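Local coordinates for protein thermophilic dibenzothiophene desulfurization enzyme C (PDB 5XDE) that probably catalyses the FMNH2- and oxygen-dependent oxidation of dibenzothiophene to its 5-oxide and then to its 5,5-dioxide, as a homotetramer of the DszC flavin monooxygenase family, at residues Leu87-Gly92 against Arg208-Gly213; Gly92-Asn97 against Arg121-Asn126; Ala297-Phe302 against Glu361-Arg366. All blocks are in the same frame, centred on the assembly; numbering follows the deposited sequence.

Contact 1 of 3, residues Leu87-Gly92 against Arg208-Gly213; sequences LGHLFG and RQTDSG. With FMN (flavin mononucleotide), chain E.
The imidazole of His89 meets the methyl of Thr210 obliquely, CD2 lying 3.5 Å from CG2, and is itself stacked with the ring of Tyr93, one helical turn further along. Its CE1 reaches the flavin, 3.5 Å from C6 of FMN. The ring swings over to Thr210 because CG is anti to the backbone N (chi1 170°), and the two side chains cross at about a right angle. A flat ring with two nitrogens suits this place, since it can pack against a methyl, an aromatic ring and the flavin while its nitrogens stay bonded. Beside it Leu90 splits its branches over the loop backbone: CD1 lies 3.5 Å from Gln209 O and CD2 3.3 Å from Thr210 O, so leucine's fork straddles the turn. Threonine serves two purposes, giving its methyl to His89 and its hydroxyl to the loop, where Thr210 OG1 and Ser212 OG are hydrogen-bonded at 2.8 Å and Thr210 OG1 also bonds Met207 O. No hydrogen bond passes directly between helix and loop; both instead use Ser160, whose hydroxyl bonds His89 NE2, Ser212 OG and FMN. His89 thus touches the flavin directly, while Ser212, held by Thr210, probably helps to orient the flavin-binding Ser160.

Contact 2 of 3, residues Gly92-Asn97 against Arg121-Asn126; sequences GYHFSN and RWFLGN. With FMN (flavin mononucleotide), chain E.
The pyrimidine end of the flavin site lies where helix 85-104 crosses the start of strand 124-127, and here His94 and Asn97 of the helix meet Leu124 and Asn126. The short helix and strand axes run at 79° to each other, 7.1 Å apart. His94 anchors the crossing: with CG anti to the backbone N (chi1 164°), its ring reaches the strand edge-on and ND1 accepts the backbone N-H of Leu124 in the ring plane, at 3.0 Å and 172°. NE2 is engaged by Leu55 O, so histidine suits a buried spot that needs an acceptor on one side and a donor on the other. The Leu124 side chain packs beside that bond, CG 3.6 Å from His94 ND1. Further along, the side chains of Asn97 and Asn126 cross at about a right angle and share one water, 2.9 Å from Asn97 ND2 and 2.8 Å from Asn126 ND2. The Asn126 amide then reads the flavin: OD1 accepts from FMN N3 at 3.0 Å and also bonds Ser128, while ND2 donates to FMN O4, whose place is less certain. Tyr93 stands beside the same flavin, its OH 3.5 Å from FMN N5, with Asn126 ND2 at the edge of its ring. Replacing Tyr93 by an alanine removes the ring and its OH, which would probably leave a gap beside the flavin and the His89 ring without its stacking partner. Such a junction of helical N-terminal domain and beta middle domain, with the flavin at the seam, belongs to the acyl-CoA dehydrogenase fold.

Contact 3 of 3, residues Ala297-Phe302 against Glu361-Arg366; sequences AIYGEF and EAMGAR. With FMN (flavin mononucleotide), chain H.
Ala362 packs closely against two side chains of the helix, its CB 3.6 Å from CE2 of Tyr299 and 4.0 Å from CG2 of Ile298. The small alanine methyl allows this close approach to the phenol ring, which comes in obliquely. Tyr299 carries its CG anti to the carbonyl carbon (chi1 -78°), an arrangement that extends the ring along the buried side until OH can bond Ser274; tyrosine thus supplies an apolar flank and a polar end. The other side is looser and partly exposed. There the Ile298 CD1 branch crosses Glu361 at about a right angle, 3.9 Å from its CB, and the extended glutamate carries its carboxylate onward to salt bridges with Arg358 and with Arg350 and Arg383 of the second subunit. Beyond the packing, the chain turns at Gly364, whose backbone angles, with phi at 105°, would jam any CB against the preceding carbonyl O and drive it into the phosphate of FMN. The next two amides grip that phosphate: Ala365 N bonds O3P at 2.9 Å and Arg366 N bonds O1P at 2.8 Å. Arg366 bends at chi3 (-52°) so that NE also donates to O1P, 3.0 Å away, from the guanidinium edge. Lying at the start of helix 366-369, the phosphate is probably stabilised by the helix end as well as by arginine. The contact joins helix 293-325 to the short helix 360-363, which follows helix 331-358, with Tyr299 also packed on helix 247-276 and on Leu403 of the third subunit.

From the N terminus, helix 85-104 supplies the first halves of contacts 1 and 2, which share Gly92. Contact 2 closes first, after helix 107-120 has brought the chain back to strand 124-127; contact 1 closes only at 208-213, so its longer loop encloses that of contact 2. Together they tie the N-terminal helices to the beta middle domain around one FMN, and they touch where Phe123 packs on Leu90. Contact 3 follows in series, joining parts of the C-terminal helical domain, its centre about 29 Å from that of contact 1. Its FMN is a different one, held also by Asn126 of the second subunit, so each flavin spans two chains.

Contact 1 of 3, residues Leu87-Gly92 against Arg208-Gly213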
loop_
_atom_site.group_PDB
_atom_site.type_symbol
_atom_site.label_atom_id
_atom_site.label_comp_id
_atom_site.label_asym_id
_atom_site.label_seq_id
_atom_site.Cartn_x
_atom_site.Cartn_y
_atom_site.Cartn_z
ATOM N N LEU A 87 5.576 -24.264 -17.744
ATOM C CA LEU A 87 6.842 -24.701 -18.314
ATOM C C LEU A 87 8.022 -24.025 -17.623
ATOM O O LEU A 87 9.072 -24.649 -17.453
ATOM C CB LEU A 87 6.865 -24.443 -19.816
ATOM C CG LEU A 87 5.976 -25.383 -20.643
ATOM C CD1 LEU A 87 5.935 -24.876 -22.053
ATOM C CD2 LEU A 87 6.504 -26.820 -20.592
ATOM N N GLY A 88 7.869 -22.765 -17.208
ATOM C CA GLY A 88 8.942 -22.120 -16.460
ATOM C C GLY A 88 9.196 -22.810 -15.136
ATOM O O GLY A 88 10.349 -22.979 -14.712
ATOM N N HIS A 89 8.122 -23.205 -14.461
ATOM C CA HIS A 89 8.218 -23.931 -13.204
ATOM C C HIS A 89 8.908 -25.276 -13.404
ATOM O O HIS A 89 9.829 -25.627 -12.660
ATOM C CB HIS A 89 6.813 -24.105 -12.634
ATOM C CG HIS A 89 6.723 -25.020 -11.463
ATOM N ND1 HIS A 89 6.588 -24.560 -10.172
ATOM C CD2 HIS A 89 6.687 -26.371 -11.390
ATOM C CE1 HIS A 89 6.473 -25.592 -9.354
ATOM N NE2 HIS A 89 6.554 -26.702 -10.065
ATOM N N LEU A 90 8.458 -26.048 -14.399
ATOM C CA LEU A 90 9.046 -27.364 -14.646
ATOM C C LEU A 90 10.520 -27.241 -14.983
ATOM O O LEU A 90 11.355 -27.996 -14.462
ATOM C CB LEU A 90 8.301 -28.076 -15.783
ATOM C CG LEU A 90 6.843 -28.440 -15.513
ATOM C CD1 LEU A 90 6.163 -28.853 -16.831
ATOM C CD2 LEU A 90 6.744 -29.529 -14.464
ATOM N N PHE A 91 10.856 -26.286 -15.842
ATOM C CA PHE A 91 12.245 -26.043 -16.219
ATOM C C PHE A 91 13.067 -25.618 -15.006
ATOM O O PHE A 91 14.163 -26.134 -14.766
ATOM C CB PHE A 91 12.267 -24.981 -17.317
ATOM C CG PHE A 91 13.622 -24.677 -17.889
ATOM C CD1 PHE A 91 14.227 -25.546 -18.786
ATOM C CD2 PHE A 91 14.256 -23.476 -17.600
ATOM C CE1 PHE A 91 15.451 -25.241 -19.352
ATOM C CE2 PHE A 91 15.473 -23.162 -18.167
ATOM C CZ PHE A 91 16.079 -24.062 -19.050
ATOM N N GLY A 92 12.533 -24.700 -14.208
ATOM C CA GLY A 92 13.265 -24.257 -13.025
ATOM C C GLY A 92 13.454 -25.370 -12.010
ATOM O O GLY A 92 14.535 -25.523 -11.435
ATOM N N ARG A 208 -1.283 -24.888 -14.087
ATOM C CA ARG A 208 -2.151 -26.009 -14.410
ATOM C C ARG A 208 -1.448 -27.118 -15.185
ATOM O O ARG A 208 -2.019 -28.205 -15.309
ATOM C CB ARG A 208 -3.374 -25.513 -15.193
ATOM C CG ARG A 208 -4.407 -24.824 -14.299
ATOM C CD ARG A 208 -5.676 -24.429 -15.042
ATOM N NE ARG A 208 -6.293 -25.555 -15.748
ATOM C CZ ARG A 208 -6.966 -26.542 -15.161
ATOM N NH1 ARG A 208 -7.120 -26.563 -13.842
ATOM N NH2 ARG A 208 -7.489 -27.518 -15.895
ATOM N N GLN A 209 -0.235 -26.892 -15.695
ATOM C CA GLN A 209 0.478 -27.928 -16.439
ATOM C C GLN A 209 1.774 -28.359 -15.756
ATOM O O GLN A 209 2.669 -28.892 -16.423
ATOM C CB GLN A 209 0.747 -27.476 -17.875
ATOM C CG GLN A 209 -0.532 -27.500 -18.729
ATOM C CD GLN A 209 -0.266 -27.578 -20.214
ATOM O OE1 GLN A 209 0.315 -26.673 -20.799
ATOM N NE2 GLN A 209 -0.697 -28.674 -20.833
ATOM N N THR A 210 1.886 -28.167 -14.438
ATOM C CA THR A 210 3.105 -28.563 -13.737
ATOM C C THR A 210 3.079 -30.007 -13.246
ATOM O O THR A 210 4.114 -30.505 -12.782
ATOM C CB THR A 210 3.387 -27.636 -12.538
ATOM O OG1 THR A 210 2.309 -27.696 -11.598
ATOM C CG2 THR A 210 3.600 -26.202 -12.998
ATOM N N ASP A 211 1.935 -30.691 -13.321
ATOM C CA ASP A 211 1.846 -32.092 -12.906
ATOM C C ASP A 211 2.289 -32.272 -11.456
ATOM O O ASP A 211 2.963 -33.245 -11.107
ATOM C CB ASP A 211 2.669 -32.998 -13.830
ATOM C CG ASP A 211 2.161 -32.992 -15.264
ATOM O OD1 ASP A 211 1.106 -33.608 -15.517
ATOM O OD2 ASP A 211 2.826 -32.381 -16.135
ATOM N N SER A 212 1.914 -31.325 -10.601
ATOM C CA SER A 212 2.327 -31.347 -9.199
ATOM C C SER A 212 1.368 -32.139 -8.330
ATOM O O SER A 212 1.054 -31.728 -7.209
ATOM C CB SER A 212 2.483 -29.918 -8.681
ATOM O OG SER A 212 3.403 -29.194 -9.482
ATOM N N GLY A 213 0.885 -33.275 -8.823
ATOM C CA GLY A 213 0.034 -34.159 -8.056
ATOM C C GLY A 213 0.842 -35.109 -7.192
ATOM O O GLY A 213 2.031 -34.903 -6.938
HETATM N N1 FMN E . 6.858 -29.382 -2.894
HETATM C C2 FMN E . 7.910 -30.208 -3.238
HETATM O O2 FMN E . 8.466 -30.859 -2.355
HETATM N N3 FMN E . 8.328 -30.295 -4.559
HETATM C C4 FMN E . 7.689 -29.555 -5.540
HETATM O O4 FMN E . 8.062 -29.648 -6.717
HETATM C C4A FMN E . 6.619 -28.723 -5.189
HETATM N N5 FMN E . 5.971 -27.982 -6.158
HETATM C C5A FMN E . 4.920 -27.153 -5.813
HETATM C C6 FMN E . 4.273 -26.409 -6.805
HETATM C C7 FMN E . 3.211 -25.565 -6.491
HETATM C C7M FMN E . 2.548 -24.784 -7.603
HETATM C C8 FMN E . 2.797 -25.479 -5.160
HETATM C C8M FMN E . 1.657 -24.599 -4.743
HETATM C C9 FMN E . 3.438 -26.225 -4.171
HETATM C C9A FMN E . 4.503 -27.071 -4.483
HETATM N N10 FMN E . 5.164 -27.797 -3.492
HETATM C C10 FMN E . 6.206 -28.636 -3.858
HETATM C "C1'" FMN E . 4.696 -27.774 -2.049
HETATM C "C2'" FMN E . 5.024 -26.589 -1.158
HETATM O "O2'" FMN E . 6.417 -26.556 -0.927
HETATM C "C3'" FMN E . 4.277 -26.730 0.181
HETATM O "O3'" FMN E . 4.550 -28.003 0.732
HETATM C "C4'" FMN E . 2.754 -26.582 0.063
HETATM O "O4'" FMN E . 2.466 -25.485 -0.767
HETATM C "C5'" FMN E . 2.067 -26.416 1.425
HETATM O "O5'" FMN E . 0.678 -26.164 1.272
HETATM P P FMN E . -0.190 -25.403 2.413
HETATM O O1P FMN E . 0.147 -23.917 2.376
HETATM O O2P FMN E . -1.679 -25.594 2.178
HETATM O O3P FMN E . 0.151 -25.982 3.769
#

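Contact 2 of 3, residues Gly92-Asn97 against Arg121-Asn126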
loop_
_atom_site.group_PDB
_atom_site.type_symbol
_atom_site.label_atom_id
_atom_site.label_comp_id
_atom_site.label_asym_id
_atom_site.label_seq_id
_atom_site.Cartn_x
_atom_site.Cartn_y
_atom_site.Cartn_z
ATOM N N GLY A 92 12.533 -24.700 -14.208
ATOM C CA GLY A 92 13.265 -24.257 -13.025
ATOM C C GLY A 92 13.454 -25.370 -12.010
ATOM O O GLY A 92 14.535 -25.523 -11.435
ATOM N N TYR A 93 12.411 -26.168 -11.776
ATOM C CA TYR A 93 12.525 -27.247 -10.799
ATOM C C TYR A 93 13.505 -28.315 -11.258
ATOM O O TYR A 93 14.159 -28.946 -10.424
ATOM C CB TYR A 93 11.166 -27.892 -10.535
ATOM C CG TYR A 93 10.367 -27.186 -9.485
ATOM C CD1 TYR A 93 9.945 -27.851 -8.347
ATOM C CD2 TYR A 93 10.034 -25.846 -9.633
ATOM C CE1 TYR A 93 9.207 -27.206 -7.375
ATOM C CE2 TYR A 93 9.309 -25.188 -8.667
ATOM C CZ TYR A 93 8.887 -25.874 -7.539
ATOM O OH TYR A 93 8.138 -25.216 -6.580
ATOM N N HIS A 94 13.581 -28.561 -12.568
ATOM C CA HIS A 94 14.628 -29.441 -13.084
ATOM C C HIS A 94 15.993 -29.015 -12.563
ATOM O O HIS A 94 16.795 -29.857 -12.144
ATOM C CB HIS A 94 14.608 -29.430 -14.613
ATOM C CG HIS A 94 15.848 -29.981 -15.254
ATOM N ND1 HIS A 94 15.983 -31.311 -15.569
ATOM C CD2 HIS A 94 16.984 -29.374 -15.676
ATOM C CE1 HIS A 94 17.161 -31.512 -16.132
ATOM N NE2 HIS A 94 17.786 -30.353 -16.218
ATOM N N PHE A 95 16.253 -27.704 -12.536
ATOM C CA PHE A 95 17.552 -27.221 -12.080
ATOM C C PHE A 95 17.680 -27.229 -10.566
ATOM O O PHE A 95 18.797 -27.371 -10.062
ATOM C CB PHE A 95 17.825 -25.833 -12.650
ATOM C CG PHE A 95 18.193 -25.879 -14.103
ATOM C CD1 PHE A 95 19.445 -26.314 -14.489
ATOM C CD2 PHE A 95 17.269 -25.570 -15.086
ATOM C CE1 PHE A 95 19.785 -26.406 -15.843
ATOM C CE2 PHE A 95 17.610 -25.660 -16.438
ATOM C CZ PHE A 95 18.869 -26.077 -16.807
ATOM N N SER A 96 16.578 -27.076 -9.823
ATOM C CA SER A 96 16.649 -27.344 -8.387
ATOM C C SER A 96 17.008 -28.804 -8.122
ATOM O O SER A 96 17.843 -29.103 -7.256
ATOM C CB SER A 96 15.333 -26.991 -7.697
ATOM O OG SER A 96 15.390 -27.365 -6.324
ATOM N N ASN A 97 16.382 -29.727 -8.861
ATOM C CA ASN A 97 16.718 -31.139 -8.730
ATOM C C ASN A 97 18.160 -31.397 -9.144
ATOM O O ASN A 97 18.886 -32.138 -8.466
ATOM C CB ASN A 97 15.757 -31.989 -9.576
ATOM C CG ASN A 97 14.297 -31.865 -9.128
ATOM O OD1 ASN A 97 14.010 -31.677 -7.948
ATOM N ND2 ASN A 97 13.367 -31.965 -10.090
ATOM N N ARG A 121 18.457 -37.194 -22.580
ATOM C CA ARG A 121 17.751 -35.910 -22.439
ATOM C C ARG A 121 16.862 -35.896 -21.190
ATOM O O ARG A 121 15.668 -35.593 -21.238
ATOM C CB ARG A 121 16.954 -35.591 -23.710
ATOM C CG ARG A 121 17.746 -35.943 -24.974
ATOM C CD ARG A 121 17.124 -35.382 -26.260
ATOM N NE ARG A 121 15.724 -35.753 -26.431
ATOM C CZ ARG A 121 15.033 -35.448 -27.526
ATOM N NH1 ARG A 121 15.631 -34.808 -28.520
ATOM N NH2 ARG A 121 13.763 -35.800 -27.628
ATOM N N TRP A 122 17.467 -36.221 -20.049
ATOM C CA TRP A 122 16.747 -36.236 -18.782
ATOM C C TRP A 122 16.085 -34.896 -18.470
ATOM O O TRP A 122 16.724 -33.841 -18.521
ATOM C CB TRP A 122 17.703 -36.573 -17.645
ATOM C CG TRP A 122 18.146 -37.991 -17.603
ATOM C CD1 TRP A 122 17.855 -38.984 -18.498
ATOM C CD2 TRP A 122 19.001 -38.574 -16.615
ATOM N NE1 TRP A 122 18.468 -40.157 -18.112
ATOM C CE2 TRP A 122 19.175 -39.932 -16.959
ATOM C CE3 TRP A 122 19.619 -38.082 -15.462
ATOM C CZ2 TRP A 122 19.953 -40.805 -16.191
ATOM C CZ3 TRP A 122 20.396 -38.957 -14.698
ATOM C CH2 TRP A 122 20.550 -40.297 -15.067
ATOM N N PHE A 123 14.813 -34.966 -18.094
ATOM C CA PHE A 123 14.045 -33.846 -17.565
ATOM C C PHE A 123 13.660 -34.292 -16.158
ATOM O O PHE A 123 12.872 -35.232 -15.991
ATOM C CB PHE A 123 12.834 -33.568 -18.473
ATOM C CG PHE A 123 12.256 -32.174 -18.373
ATOM C CD1 PHE A 123 12.180 -31.508 -17.163
ATOM C CD2 PHE A 123 11.766 -31.547 -19.513
ATOM C CE1 PHE A 123 11.625 -30.231 -17.093
ATOM C CE2 PHE A 123 11.209 -30.266 -19.458
ATOM C CZ PHE A 123 11.138 -29.608 -18.239
ATOM N N LEU A 124 14.267 -33.678 -15.138
ATOM C CA LEU A 124 14.201 -34.234 -13.796
ATOM C C LEU A 124 12.921 -33.817 -13.086
ATOM O O LEU A 124 12.446 -32.689 -13.248
ATOM C CB LEU A 124 15.413 -33.792 -12.972
ATOM C CG LEU A 124 16.776 -34.218 -13.522
ATOM C CD1 LEU A 124 17.890 -33.691 -12.637
ATOM C CD2 LEU A 124 16.888 -35.733 -13.621
ATOM N N GLY A 125 12.352 -34.750 -12.321
ATOM C CA GLY A 125 11.215 -34.490 -11.467
ATOM C C GLY A 125 11.560 -34.835 -10.028
ATOM O O GLY A 125 12.644 -35.338 -9.729
ATOM N N ASN A 126 10.614 -34.564 -9.132
ATOM C CA ASN A 126 10.899 -34.861 -7.737
ATOM C C ASN A 126 9.623 -35.260 -7.019
ATOM O O ASN A 126 8.523 -34.854 -7.403
ATOM C CB ASN A 126 11.551 -33.669 -7.022
ATOM C CG ASN A 126 10.557 -32.601 -6.668
ATOM O OD1 ASN A 126 10.070 -32.534 -5.532
ATOM N ND2 ASN A 126 10.220 -31.764 -7.646
HETATM N N1 FMN E . 6.858 -29.382 -2.894
HETATM C C2 FMN E . 7.910 -30.208 -3.238
HETATM O O2 FMN E . 8.466 -30.859 -2.355
HETATM N N3 FMN E . 8.328 -30.295 -4.559
HETATM C C4 FMN E . 7.689 -29.555 -5.540
HETATM O O4 FMN E . 8.062 -29.648 -6.717
HETATM C C4A FMN E . 6.619 -28.723 -5.189
HETATM N N5 FMN E . 5.971 -27.982 -6.158
HETATM C C5A FMN E . 4.920 -27.153 -5.813
HETATM C C6 FMN E . 4.273 -26.409 -6.805
HETATM C C7 FMN E . 3.211 -25.565 -6.491
HETATM C C7M FMN E . 2.548 -24.784 -7.603
HETATM C C8 FMN E . 2.797 -25.479 -5.160
HETATM C C8M FMN E . 1.657 -24.599 -4.743
HETATM C C9 FMN E . 3.438 -26.225 -4.171
HETATM C C9A FMN E . 4.503 -27.071 -4.483
HETATM N N10 FMN E . 5.164 -27.797 -3.492
HETATM C C10 FMN E . 6.206 -28.636 -3.858
HETATM C "C1'" FMN E . 4.696 -27.774 -2.049
HETATM C "C2'" FMN E . 5.024 -26.589 -1.158
HETATM O "O2'" FMN E . 6.417 -26.556 -0.927
HETATM C "C3'" FMN E . 4.277 -26.730 0.181
HETATM O "O3'" FMN E . 4.550 -28.003 0.732
HETATM C "C4'" FMN E . 2.754 -26.582 0.063
HETATM O "O4'" FMN E . 2.466 -25.485 -0.767
HETATM C "C5'" FMN E . 2.067 -26.416 1.425
HETATM O "O5'" FMN E . 0.678 -26.164 1.272
HETATM P P FMN E . -0.190 -25.403 2.413
HETATM O O1P FMN E . 0.147 -23.917 2.376
HETATM O O2P FMN E . -1.679 -25.594 2.178
HETATM O O3P FMN E . 0.151 -25.982 3.769
HETATM O O HOH W 1 10.598 -31.351 -10.418
#

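Contact 3 of 3, residues Ala297-Phe302 against Glu361-Arg366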
loop_
_atom_site.group_PDB
_atom_site.type_symbol
_atom_site.label_atom_id
_atom_site.label_comp_id
_atom_site.label_asym_id
_atom_site.label_seq_id
_atom_site.Cartn_x
_atom_site.Cartn_y
_atom_site.Cartn_z
ATOM N N ALA A 297 0.660 6.157 -15.186
ATOM C CA ALA A 297 1.135 6.003 -13.812
ATOM C C ALA A 297 1.123 4.547 -13.370
ATOM O O ALA A 297 1.997 4.124 -12.597
ATOM C CB ALA A 297 0.292 6.861 -12.866
ATOM N N ILE A 298 0.132 3.770 -13.816
ATOM C CA ILE A 298 0.082 2.353 -13.478
ATOM C C ILE A 298 1.263 1.625 -14.098
ATOM O O ILE A 298 1.972 0.871 -13.422
ATOM C CB ILE A 298 -1.248 1.718 -13.925
ATOM C CG1 ILE A 298 -2.400 2.154 -13.032
ATOM C CG2 ILE A 298 -1.122 0.187 -13.905
ATOM C CD1 ILE A 298 -3.757 1.839 -13.653
ATOM N N TYR A 299 1.491 1.836 -15.396
ATOM C CA TYR A 299 2.637 1.191 -16.027
ATOM C C TYR A 299 3.942 1.658 -15.406
ATOM O O TYR A 299 4.881 0.868 -15.252
ATOM C CB TYR A 299 2.645 1.446 -17.539
ATOM C CG TYR A 299 1.668 0.566 -18.270
ATOM C CD1 TYR A 299 1.903 -0.795 -18.397
ATOM C CD2 TYR A 299 0.493 1.082 -18.803
ATOM C CE1 TYR A 299 0.995 -1.626 -19.052
ATOM C CE2 TYR A 299 -0.414 0.261 -19.464
ATOM C CZ TYR A 299 -0.167 -1.083 -19.576
ATOM O OH TYR A 299 -1.074 -1.896 -20.220
ATOM N N GLY A 300 4.031 2.937 -15.048
ATOM C CA GLY A 300 5.282 3.439 -14.505
ATOM C C GLY A 300 5.584 2.877 -13.134
ATOM O O GLY A 300 6.727 2.515 -12.838
ATOM N N GLU A 301 4.563 2.795 -12.276
ATOM C CA GLU A 301 4.763 2.261 -10.931
ATOM C C GLU A 301 5.257 0.818 -11.000
ATOM O O GLU A 301 6.241 0.448 -10.354
ATOM C CB GLU A 301 3.442 2.362 -10.157
ATOM C CG GLU A 301 3.530 2.280 -8.649
ATOM C CD GLU A 301 3.707 3.645 -7.996
ATOM O OE1 GLU A 301 4.839 3.946 -7.558
ATOM O OE2 GLU A 301 2.728 4.430 -7.931
ATOM N N PHE A 302 4.595 -0.004 -11.809
ATOM C CA PHE A 302 4.940 -1.418 -11.850
ATOM C C PHE A 302 6.185 -1.685 -12.683
ATOM O O PHE A 302 7.000 -2.539 -12.315
ATOM C CB PHE A 302 3.750 -2.224 -12.355
ATOM C CG PHE A 302 2.649 -2.324 -11.346
ATOM C CD1 PHE A 302 2.884 -2.898 -10.110
ATOM C CD2 PHE A 302 1.389 -1.825 -11.621
ATOM C CE1 PHE A 302 1.886 -2.990 -9.162
ATOM C CE2 PHE A 302 0.387 -1.914 -10.680
ATOM C CZ PHE A 302 0.629 -2.498 -9.454
ATOM N N GLU A 361 -6.780 -2.354 -14.614
ATOM C CA GLU A 361 -7.221 -0.968 -14.538
ATOM C C GLU A 361 -6.577 -0.101 -15.604
ATOM O O GLU A 361 -7.115 0.964 -15.923
ATOM C CB GLU A 361 -6.938 -0.421 -13.137
ATOM C CG GLU A 361 -7.681 -1.203 -12.082
ATOM C CD GLU A 361 -7.100 -1.005 -10.701
ATOM O OE1 GLU A 361 -6.723 0.159 -10.426
ATOM O OE2 GLU A 361 -7.043 -1.996 -9.914
ATOM N N ALA A 362 -5.445 -0.532 -16.169
ATOM C CA ALA A 362 -4.828 0.150 -17.293
ATOM C C ALA A 362 -5.391 -0.291 -18.629
ATOM O O ALA A 362 -5.162 0.390 -19.632
ATOM C CB ALA A 362 -3.307 -0.081 -17.304
ATOM N N MET A 363 -6.073 -1.430 -18.676
ATOM C CA MET A 363 -6.583 -1.957 -19.934
ATOM C C MET A 363 -8.047 -1.647 -20.150
ATOM O O MET A 363 -8.434 -1.354 -21.282
ATOM C CB MET A 363 -6.380 -3.473 -20.011
ATOM C CG MET A 363 -4.911 -3.890 -20.084
ATOM S SD MET A 363 -4.718 -5.663 -20.288
ATOM C CE MET A 363 -4.968 -6.270 -18.627
ATOM N N GLY A 364 -8.856 -1.711 -19.103
ATOM C CA GLY A 364 -10.278 -1.428 -19.198
ATOM C C GLY A 364 -11.130 -2.688 -19.150
ATOM O O GLY A 364 -10.642 -3.819 -19.161
ATOM N N ALA A 365 -12.447 -2.452 -19.143
ATOM C CA ALA A 365 -13.415 -3.511 -18.866
ATOM C C ALA A 365 -13.421 -4.607 -19.932
ATOM O O ALA A 365 -13.641 -5.785 -19.612
ATOM C CB ALA A 365 -14.815 -2.902 -18.725
ATOM N N ARG A 366 -13.209 -4.255 -21.202
ATOM C CA ARG A 366 -13.282 -5.303 -22.213
ATOM C C ARG A 366 -12.168 -6.332 -22.064
ATOM O O ARG A 366 -12.293 -7.441 -22.606
ATOM C CB ARG A 366 -13.293 -4.691 -23.612
ATOM C CG ARG A 366 -14.654 -4.097 -23.957
ATOM C CD ARG A 366 -14.553 -3.201 -25.167
ATOM N NE ARG A 366 -13.492 -2.219 -24.980
ATOM C CZ ARG A 366 -12.731 -1.758 -25.963
ATOM N NH1 ARG A 366 -12.924 -2.188 -27.203
ATOM N NH2 ARG A 366 -11.771 -0.879 -25.705
HETATM N N1 FMN H . -23.136 -0.539 -19.652
HETATM C C2 FMN H . -24.477 -0.260 -19.815
HETATM O O2 FMN H . -24.797 0.761 -20.420
HETATM N N3 FMN H . -25.432 -1.107 -19.286
HETATM C C4 FMN H . -25.058 -2.241 -18.602
HETATM O O4 FMN H . -25.939 -2.985 -18.159
HETATM C C4A FMN H . -23.701 -2.526 -18.430
HETATM N N5 FMN H . -23.314 -3.654 -17.755
HETATM C C5A FMN H . -21.964 -3.933 -17.603
HETATM C C6 FMN H . -21.596 -5.080 -16.905
HETATM C C7 FMN H . -20.250 -5.396 -16.726
HETATM C C7M FMN H . -19.895 -6.652 -15.970
HETATM C C8 FMN H . -19.288 -4.533 -17.242
HETATM C C8M FMN H . -17.824 -4.812 -17.081
HETATM C C9 FMN H . -19.659 -3.382 -17.937
HETATM C C9A FMN H . -21.002 -3.072 -18.134
HETATM N N10 FMN H . -21.385 -1.910 -18.792
HETATM C C10 FMN H . -22.739 -1.672 -18.972
HETATM C "C1'" FMN H . -20.372 -1.024 -19.488
HETATM C "C2'" FMN H . -19.765 0.286 -19.036
HETATM O "O2'" FMN H . -20.795 1.247 -19.080
HETATM C "C3'" FMN H . -18.653 0.698 -20.031
HETATM O "O3'" FMN H . -19.211 0.925 -21.318
HETATM C "C4'" FMN H . -17.517 -0.324 -20.217
HETATM O "O4'" FMN H . -17.221 -0.909 -18.966
HETATM C "C5'" FMN H . -16.245 0.322 -20.787
HETATM O "O5'" FMN H . -15.371 -0.627 -21.394
HETATM P P FMN H . -13.782 -0.308 -21.592
HETATM O O1P FMN H . -13.132 -1.579 -22.107
HETATM O O2P FMN H . -13.618 0.805 -22.613
HETATM O O3P FMN H . -13.203 0.090 -20.238
#